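Local coordinates for protein malate dehydrogenase (Naegleria fowleri, PDB 6UM4) that probably catalyses the reversible, NAD-dependent oxidation of malate to oxaloacetate, as in other members of the lactate/malate dehydrogenase family, at residues 142-147 and 161-166; 165-170 and 203-208; 271-276 and 351-356. All coordinates share one frame; numbering follows the deposited sequence.

Interaction 1 of 3, residues 142-147 and 161-166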
loop_
_atom_site.group_PDB
_atom_site.type_symbol
_atom_site.label_atom_id
_atom_site.label_comp_id
_atom_site.label_asym_id
_atom_site.label_seq_id
_atom_site.Cartn_x
_atom_site.Cartn_y
_atom_site.Cartn_z
ATOM N N ALA A 142 -14.927 3.677 -13.216
ATOM C CA ALA A 142 -13.621 3.747 -12.572
ATOM C C ALA A 142 -13.378 2.556 -11.651
ATOM O O ALA A 142 -12.234 2.097 -11.517
ATOM C CB ALA A 142 -13.489 5.054 -11.786
ATOM N N LEU A 143 -14.430 2.044 -11.006
ATOM C CA LEU A 143 -14.253 0.908 -10.110
ATOM C C LEU A 143 -13.765 -0.326 -10.860
ATOM O O LEU A 143 -12.956 -1.095 -10.324
ATOM C CB LEU A 143 -15.573 0.594 -9.404
ATOM C CG LEU A 143 -15.495 -0.448 -8.293
ATOM C CD1 LEU A 143 -14.553 0.017 -7.175
ATOM C CD2 LEU A 143 -16.882 -0.721 -7.754
ATOM N N GLU A 144 -14.193 -0.504 -12.112
ATOM C CA GLU A 144 -13.639 -1.580 -12.934
ATOM C C GLU A 144 -12.122 -1.457 -13.035
ATOM O O GLU A 144 -11.414 -2.466 -13.126
ATOM C CB GLU A 144 -14.262 -1.570 -14.326
ATOM C CG GLU A 144 -15.769 -1.597 -14.336
ATOM C CD GLU A 144 -16.338 -2.986 -14.524
ATOM O OE1 GLU A 144 -15.725 -3.960 -14.031
ATOM O OE2 GLU A 144 -17.415 -3.096 -15.156
ATOM N N GLY A 145 -11.611 -0.223 -13.080
ATOM C CA GLY A 145 -10.167 -0.030 -13.060
ATOM C C GLY A 145 -9.535 -0.510 -11.767
ATOM O O GLY A 145 -8.402 -1.005 -11.755
ATOM N N VAL A 146 -10.233 -0.316 -10.650
ATOM C CA VAL A 146 -9.720 -0.807 -9.378
ATOM C C VAL A 146 -9.577 -2.319 -9.428
ATOM O O VAL A 146 -8.580 -2.882 -8.962
ATOM C CB VAL A 146 -10.643 -0.352 -8.226
ATOM C CG1 VAL A 146 -10.216 -0.988 -6.897
ATOM C CG2 VAL A 146 -10.611 1.172 -8.113
ATOM N N LYS A 147 -10.588 -3.005 -9.959
ATOM C CA LYS A 147 -10.506 -4.456 -10.038
ATOM C C LYS A 147 -9.339 -4.876 -10.920
ATOM O O LYS A 147 -8.559 -5.767 -10.562
ATOM C CB LYS A 147 -11.826 -5.028 -10.546
ATOM C CG LYS A 147 -11.805 -6.532 -10.722
ATOM C CD LYS A 147 -13.137 -7.042 -11.203
ATOM C CE LYS A 147 -13.093 -8.534 -11.423
ATOM N NZ LYS A 147 -12.083 -8.916 -12.459
ATOM N N ILE A 161 -13.284 -10.665 -6.569
ATOM C CA ILE A 161 -13.536 -9.229 -6.490
ATOM C C ILE A 161 -14.916 -8.985 -7.088
ATOM O O ILE A 161 -15.110 -9.161 -8.296
ATOM C CB ILE A 161 -12.480 -8.402 -7.238
ATOM C CG1 ILE A 161 -11.071 -8.740 -6.745
ATOM C CG2 ILE A 161 -12.762 -6.917 -7.043
ATOM C CD1 ILE A 161 -9.956 -8.105 -7.600
ATOM N N TYR A 162 -15.870 -8.570 -6.260
ATOM C CA TYR A 162 -17.228 -8.270 -6.697
ATOM C C TYR A 162 -17.462 -6.766 -6.607
ATOM O O TYR A 162 -17.106 -6.142 -5.601
ATOM C CB TYR A 162 -18.252 -9.033 -5.849
ATOM C CG TYR A 162 -19.698 -8.720 -6.188
ATOM C CD1 TYR A 162 -20.342 -9.351 -7.249
ATOM C CD2 TYR A 162 -20.425 -7.801 -5.434
ATOM C CE1 TYR A 162 -21.684 -9.065 -7.555
ATOM C CE2 TYR A 162 -21.744 -7.508 -5.735
ATOM C CZ TYR A 162 -22.374 -8.142 -6.791
ATOM O OH TYR A 162 -23.695 -7.838 -7.070
ATOM N N LEU A 163 -18.036 -6.188 -7.664
ATOM C CA LEU A 163 -18.255 -4.747 -7.777
ATOM C C LEU A 163 -19.742 -4.430 -7.788
ATOM O O LEU A 163 -20.511 -5.113 -8.465
ATOM C CB LEU A 163 -17.652 -4.193 -9.069
ATOM C CG LEU A 163 -16.249 -4.586 -9.512
ATOM C CD1 LEU A 163 -15.930 -3.821 -10.772
ATOM C CD2 LEU A 163 -15.233 -4.305 -8.437
ATOM N N THR A 164 -20.144 -3.365 -7.089
ATOM C CA THR A 164 -21.560 -3.015 -7.082
ATOM C C THR A 164 -21.755 -1.579 -6.622
ATOM O O THR A 164 -20.917 -1.008 -5.921
ATOM C CB THR A 164 -22.380 -3.975 -6.203
ATOM O OG1 THR A 164 -23.751 -3.564 -6.197
ATOM C CG2 THR A 164 -21.865 -4.021 -4.787
ATOM N N ASP A 165 -22.877 -0.994 -7.037
ATOM C CA ASP A 165 -23.326 0.267 -6.460
ATOM C C ASP A 165 -24.545 0.081 -5.562
ATOM O O ASP A 165 -25.265 1.046 -5.292
ATOM C CB ASP A 165 -23.616 1.300 -7.551
ATOM C CG ASP A 165 -24.722 0.869 -8.505
ATOM O OD1 ASP A 165 -25.359 -0.186 -8.280
ATOM O OD2 ASP A 165 -24.957 1.601 -9.493
ATOM N N SER A 166 -24.800 -1.144 -5.110
ATOM C CA SER A 166 -25.952 -1.464 -4.275
ATOM C C SER A 166 -25.498 -1.917 -2.903
ATOM O O SER A 166 -24.831 -2.953 -2.781
ATOM C CB SER A 166 -26.797 -2.576 -4.880
ATOM O OG SER A 166 -27.470 -3.238 -3.816
#
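A lysine spends its length as a hydrocarbon here: Lys147 lies across Ile161, its CG 3.8 Å from Ile161 CG2, and only farther out does it turn polar. With its CG anti to the backbone N (chi1 177°), the chain runs straight as far as CE, which reaches 3.8 Å from Ile161 O; the bend at chi4 then turns NZ away to a salt bridge with Asp151, one helical turn on. The ammonium is thus held by its own helix, while its methylenes cross Ile161 obliquely.

Leu163 fills the middle of the contact. Its side chain and that of Leu143 slide past each other in opposite directions, Leu143 CD2 resting 3.8 Å from Leu163 CB. The two methyls of Leu163 part company: CD2 lies beside Leu143 CG, whereas CD1 meets the carboxylate of Glu144 at the exposed margin, 3.3 Å from OE1. Packing alone joins the two segments.

The short axes run nearly antiparallel, at 173° and 9.4 Å, as expected of a right-handed beta-alpha-beta crossover of the Rossmann fold. Helix 140-151 leads from strand 129-134 to the outermost strand 158-164, and Leu133 of strand 129-134 touches Leu143, Ile161 and Leu163 beneath the helix.

Interaction 2 of 3, residues 165-170 and 203-208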
loop_
_atom_site.group_PDB
_atom_site.type_symbol
_atom_site.label_atom_id
_atom_site.label_comp_id
_atom_site.label_asym_id
_atom_site.label_seq_id
_atom_site.Cartn_x
_atom_site.Cartn_y
_atom_site.Cartn_z
ATOM N N ASP A 165 -22.877 -0.994 -7.037
ATOM C CA ASP A 165 -23.326 0.267 -6.460
ATOM C C ASP A 165 -24.545 0.081 -5.562
ATOM O O ASP A 165 -25.265 1.046 -5.292
ATOM C CB ASP A 165 -23.616 1.300 -7.551
ATOM C CG ASP A 165 -24.722 0.869 -8.505
ATOM O OD1 ASP A 165 -25.359 -0.186 -8.280
ATOM O OD2 ASP A 165 -24.957 1.601 -9.493
ATOM N N SER A 166 -24.800 -1.144 -5.110
ATOM C CA SER A 166 -25.952 -1.464 -4.275
ATOM C C SER A 166 -25.498 -1.917 -2.903
ATOM O O SER A 166 -24.831 -2.953 -2.781
ATOM C CB SER A 166 -26.797 -2.576 -4.880
ATOM O OG SER A 166 -27.470 -3.238 -3.816
ATOM N N GLU A 167 -25.922 -1.183 -1.873
ATOM C CA GLU A 167 -25.544 -1.543 -0.515
ATOM C C GLU A 167 -26.096 -2.909 -0.154
ATOM O O GLU A 167 -25.423 -3.700 0.516
ATOM C CB GLU A 167 -26.022 -0.469 0.460
ATOM C CG GLU A 167 -25.268 0.845 0.262
ATOM C CD GLU A 167 -25.882 2.015 1.000
ATOM O OE1 GLU A 167 -27.007 1.859 1.528
ATOM O OE2 GLU A 167 -25.230 3.092 1.050
ATOM N N ASN A 168 -27.302 -3.225 -0.626
ATOM C CA ASN A 168 -27.834 -4.561 -0.385
ATOM C C ASN A 168 -26.916 -5.638 -0.970
ATOM O O ASN A 168 -26.536 -6.584 -0.270
ATOM C CB ASN A 168 -29.245 -4.684 -0.960
ATOM C CG ASN A 168 -29.917 -5.987 -0.563
ATOM O OD1 ASN A 168 -30.439 -6.127 0.546
ATOM N ND2 ASN A 168 -29.910 -6.946 -1.469
ATOM N N ASP A 169 -26.501 -5.488 -2.232
ATOM C CA ASP A 169 -25.600 -6.496 -2.804
ATOM C C ASP A 169 -24.244 -6.498 -2.103
ATOM O O ASP A 169 -23.674 -7.570 -1.849
ATOM C CB ASP A 169 -25.411 -6.304 -4.323
ATOM C CG ASP A 169 -26.671 -6.649 -5.154
ATOM O OD1 ASP A 169 -27.518 -7.455 -4.703
ATOM O OD2 ASP A 169 -26.794 -6.145 -6.298
ATOM N N ALA A 170 -23.726 -5.313 -1.766
ATOM C CA ALA A 170 -22.367 -5.198 -1.237
ATOM C C ALA A 170 -22.171 -6.018 0.036
ATOM O O ALA A 170 -21.182 -6.749 0.167
ATOM C CB ALA A 170 -22.031 -3.723 -0.987
ATOM N N LYS A 203 -27.384 5.118 8.405
ATOM C CA LYS A 203 -28.624 4.433 8.749
ATOM C C LYS A 203 -28.936 3.379 7.701
ATOM O O LYS A 203 -29.231 2.222 8.027
ATOM C CB LYS A 203 -29.764 5.440 8.863
ATOM C CG LYS A 203 -31.144 4.809 8.878
ATOM C CD LYS A 203 -32.229 5.866 8.867
ATOM C CE LYS A 203 -33.604 5.248 9.114
ATOM N NZ LYS A 203 -34.660 6.169 8.621
ATOM N N ALA A 204 -28.817 3.759 6.428
ATOM C CA ALA A 204 -29.079 2.833 5.333
ATOM C C ALA A 204 -28.094 1.674 5.341
ATOM O O ALA A 204 -28.467 0.532 5.047
ATOM C CB ALA A 204 -29.019 3.579 4.002
ATOM N N GLN A 205 -26.830 1.941 5.670
ATOM C CA GLN A 205 -25.850 0.859 5.626
ATOM C C GLN A 205 -25.965 -0.057 6.837
ATOM O O GLN A 205 -25.798 -1.273 6.712
ATOM C CB GLN A 205 -24.433 1.428 5.478
ATOM C CG GLN A 205 -24.258 2.118 4.135
ATOM C CD GLN A 205 -22.831 2.531 3.843
ATOM O OE1 GLN A 205 -21.941 2.375 4.681
ATOM N NE2 GLN A 205 -22.606 3.064 2.647
ATOM N N GLY A 206 -26.275 0.490 8.015
ATOM C CA GLY A 206 -26.583 -0.376 9.140
ATOM C C GLY A 206 -27.766 -1.285 8.849
ATOM O O GLY A 206 -27.776 -2.460 9.233
ATOM N N GLU A 207 -28.784 -0.748 8.173
ATOM C CA GLU A 207 -29.940 -1.551 7.791
ATOM C C GLU A 207 -29.523 -2.673 6.850
ATOM O O GLU A 207 -29.943 -3.826 7.011
ATOM C CB GLU A 207 -31.001 -0.654 7.142
ATOM C CG GLU A 207 -31.808 0.181 8.136
ATOM C CD GLU A 207 -32.657 1.257 7.475
ATOM O OE1 GLU A 207 -32.457 1.538 6.273
ATOM O OE2 GLU A 207 -33.508 1.848 8.173
ATOM N N ALA A 208 -28.691 -2.352 5.860
ATOM C CA ALA A 208 -28.234 -3.375 4.918
ATOM C C ALA A 208 -27.331 -4.386 5.612
ATOM O O ALA A 208 -27.444 -5.594 5.370
ATOM C CB ALA A 208 -27.502 -2.719 3.742
HETATM O O HOH W 1 -29.643 0.122 2.420
#
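Glu167 buries more area than any other residue of this contact, and it does so against Gln205, which lies over one face of the Glu167 carboxylate, CG 3.5 Å from Glu167 CD. The CG of Glu167 stands anti to the carbonyl carbon and the chain beyond is extended, which carries the acid group from the first turn of its short helix to the neighbouring one. The two side chains cross at about a right angle, and their flat ends are turned 87° apart.

That twist shows in the single direct hydrogen bond of the contact. Gln205 NE2 donates to Glu167 OE2 at 3.1 Å, with an N-H...O angle of 164°. The acceptor lies in the amide plane of Gln205, yet the N-H meets OE2 from above the carboxylate plane, 55° out of it. The glutamine thus offers the acid both an amide and a methylene. The other oxygen, OE1, sits 3.6 Å from Ala204 CB and accepts from a water at 3.3 Å; this water also donates to Ala204 O, tying the acid to the backbone of the second helix.

Ala208, one turn beyond Ala204, provides the apolar part. Its methyl lies 4.0 Å from Glu167 O and 4.2 Å from Glu167 CB, and so small a side chain is consistent with the close approach of the backbones at Asn168, whose CA is 5.4 Å from Ala208 CA.

Ser166 caps the short helix, its OG accepting from Asp169 N. Helix 167-171, which follows strand 158-164, packs through Glu167 against Ala208 of the long helix 191-212 within the NAD-binding domain: Phe171 adds to the packing on Gln205 and Ala208, Asn168 reaches Lys211, and Leu134 of strand 129-134 touches Glu167.

Interaction 3 of 3, residues 271-276 and 351-356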
loop_
_atom_site.group_PDB
_atom_site.type_symbol
_atom_site.label_atom_id
_atom_site.label_comp_id
_atom_site.label_asym_id
_atom_site.label_seq_id
_atom_site.Cartn_x
_atom_site.Cartn_y
_atom_site.Cartn_z
ATOM N N ILE A 271 7.755 2.689 23.108
ATOM C CA ILE A 271 6.605 3.392 23.673
ATOM C C ILE A 271 5.523 2.394 24.067
ATOM O O ILE A 271 5.137 1.533 23.267
ATOM C CB ILE A 271 6.060 4.417 22.666
ATOM C CG1 ILE A 271 7.198 5.282 22.150
ATOM C CG2 ILE A 271 4.985 5.283 23.281
ATOM C CD1 ILE A 271 6.776 6.213 21.025
ATOM N N SER A 272 4.981 2.552 25.275
ATOM C CA SER A 272 3.915 1.690 25.774
ATOM C C SER A 272 2.848 2.546 26.425
ATOM O O SER A 272 3.117 3.664 26.857
ATOM C CB SER A 272 4.407 0.665 26.812
ATOM O OG SER A 272 5.127 -0.398 26.205
ATOM N N ARG A 273 1.620 2.023 26.448
ATOM C CA ARG A 273 0.526 2.595 27.224
ATOM C C ARG A 273 0.191 4.024 26.787
ATOM O O ARG A 273 0.251 4.982 27.569
ATOM C CB ARG A 273 0.859 2.541 28.711
ATOM C CG ARG A 273 1.102 1.139 29.211
ATOM C CD ARG A 273 1.932 1.168 30.477
ATOM N NE ARG A 273 1.244 1.897 31.537
ATOM C CZ ARG A 273 0.514 1.308 32.478
ATOM N NH1 ARG A 273 0.379 -0.013 32.467
ATOM N NH2 ARG A 273 -0.086 2.028 33.423
ATOM N N PHE A 274 -0.148 4.155 25.506
ATOM C CA PHE A 274 -0.651 5.393 24.929
ATOM C C PHE A 274 -2.084 5.179 24.452
ATOM O O PHE A 274 -2.449 4.075 24.037
ATOM C CB PHE A 274 0.238 5.858 23.745
ATOM C CG PHE A 274 -0.236 7.130 23.099
ATOM C CD1 PHE A 274 -0.189 8.330 23.805
ATOM C CD2 PHE A 274 -0.750 7.123 21.819
ATOM C CE1 PHE A 274 -0.638 9.508 23.230
ATOM C CE2 PHE A 274 -1.190 8.286 21.229
ATOM C CZ PHE A 274 -1.138 9.484 21.932
ATOM N N ALA A 275 -2.895 6.238 24.495
ATOM C CA ALA A 275 -4.287 6.109 24.070
ATOM C C ALA A 275 -4.866 7.461 23.664
ATOM O O ALA A 275 -4.450 8.510 24.158
ATOM C CB ALA A 275 -5.147 5.494 25.177
ATOM N N ILE A 276 -5.853 7.404 22.779
ATOM C CA ILE A 276 -6.682 8.541 22.379
ATOM C C ILE A 276 -8.063 8.368 23.016
ATOM O O ILE A 276 -8.671 7.302 22.890
ATOM C CB ILE A 276 -6.780 8.607 20.843
ATOM C CG1 ILE A 276 -5.378 8.645 20.223
ATOM C CG2 ILE A 276 -7.644 9.749 20.373
ATOM C CD1 ILE A 276 -4.587 9.916 20.507
ATOM N N SER A 351 -0.702 -6.976 21.842
ATOM C CA SER A 351 -0.417 -6.925 23.274
ATOM C C SER A 351 -0.345 -5.503 23.821
ATOM O O SER A 351 -0.408 -5.323 25.043
ATOM C CB SER A 351 0.880 -7.679 23.572
ATOM O OG SER A 351 1.938 -7.202 22.756
ATOM N N GLU A 352 -0.214 -4.502 22.964
ATOM C CA GLU A 352 -0.107 -3.120 23.403
ATOM C C GLU A 352 -1.483 -2.477 23.453
ATOM O O GLU A 352 -2.413 -2.905 22.768
ATOM C CB GLU A 352 0.802 -2.325 22.468
ATOM C CG GLU A 352 2.233 -2.833 22.460
ATOM C CD GLU A 352 3.007 -2.402 23.692
ATOM O OE1 GLU A 352 2.605 -1.406 24.340
ATOM O OE2 GLU A 352 3.997 -3.087 24.032
ATOM N N TRP A 353 -1.604 -1.431 24.269
ATOM C CA TRP A 353 -2.801 -0.606 24.207
ATOM C C TRP A 353 -2.967 -0.070 22.795
ATOM O O TRP A 353 -2.018 0.451 22.199
ATOM C CB TRP A 353 -2.714 0.590 25.151
ATOM C CG TRP A 353 -2.632 0.314 26.596
ATOM C CD1 TRP A 353 -2.431 -0.887 27.203
ATOM C CD2 TRP A 353 -2.696 1.294 27.642
ATOM N NE1 TRP A 353 -2.372 -0.715 28.573
ATOM C CE2 TRP A 353 -2.533 0.617 28.861
ATOM C CE3 TRP A 353 -2.877 2.681 27.661
ATOM C CZ2 TRP A 353 -2.554 1.277 30.086
ATOM C CZ3 TRP A 353 -2.891 3.335 28.884
ATOM C CH2 TRP A 353 -2.728 2.634 30.073
ATOM N N VAL A 354 -4.181 -0.157 22.269
ATOM C CA VAL A 354 -4.517 0.570 21.059
ATOM C C VAL A 354 -5.776 1.367 21.354
ATOM O O VAL A 354 -6.465 1.139 22.355
ATOM C CB VAL A 354 -4.693 -0.360 19.829
ATOM C CG1 VAL A 354 -3.398 -1.098 19.552
ATOM C CG2 VAL A 354 -5.845 -1.350 20.041
ATOM N N SER A 355 -6.018 2.369 20.516
ATOM C CA SER A 355 -7.220 3.185 20.605
ATOM C C SER A 355 -8.230 2.721 19.567
ATOM O O SER A 355 -7.874 2.477 18.413
ATOM C CB SER A 355 -6.910 4.669 20.406
ATOM O OG SER A 355 -6.024 5.167 21.401
ATOM N N MET A 356 -9.478 2.591 20.002
ATOM C CA MET A 356 -10.649 2.325 19.183
ATOM C C MET A 356 -11.797 3.144 19.752
ATOM O O MET A 356 -11.904 3.278 20.973
ATOM C CB MET A 356 -11.034 0.832 19.208
ATOM C CG MET A 356 -9.949 -0.124 18.642
ATOM S SD MET A 356 -10.342 -1.874 18.945
ATOM C CE MET A 356 -11.563 -2.195 17.665
HETATM O O HOH W 2 -0.043 1.935 23.227
#
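Glu352 meets Ser272 at the start: its chain bends at chi2 and brings OE1 to 3.3 Å from Ser272 OG, at best a weak hydrogen bond. Trp353 lies flat against Arg273. Arg273 CB stands 3.6 Å from the centroid of the six-membered ring and only 2° off its normal, a CH-pi contact squarely over the face. Farther out, the guanidinium reaches the rim of the indole, one face turned to CZ2 and its plane tilted 41° from the ring, while NE is held by Phe290 O. Across the backbones, a water accepts from Phe274 N and lies 2.7 Å from Trp353 O.

Val354 turns its side chain away, and Ser355 turns back toward the first segment. Its OG accepts from Ile276 N at 2.6 Å, with a nearly straight N-H...O angle of 165°; His253 is a second partner, so one hydroxyl joins strand 271-277 and helix 250-264 to strand 353-359.

The two segments run side by side in roughly one direction but belong to different antiparallel sheets: strand 271-277 pairs with 285-287 and 292-293, strand 353-359 with 371-380. The contact joins two small sheets of the C-terminal domain, helix 250-264 packing on Ile271 and Phe274.

Overall arrangement
Interactions 1 and 2 belong to one continuous piece of the NAD-binding domain: they share Asp165 and Ser166, and Tyr162 and Thr164 of the strand touch Asp169 of the helix that follows. Interaction 3 lies in the C-terminal domain on the opposite side of the chain's centre, its centre about 35 Å from that of interaction 1 and about 32 Å from that of interaction 2. All three are partly buried, with interaction 3 nearest the centre and richest in buried residues. Their chemistry differs accordingly: aliphatic helix-on-strand packing at the sheet edge, a glutamate reaching between helices, and, where two sheets meet, an aromatic face, a serine hydroxyl bound to a backbone N-H, and a bridging water.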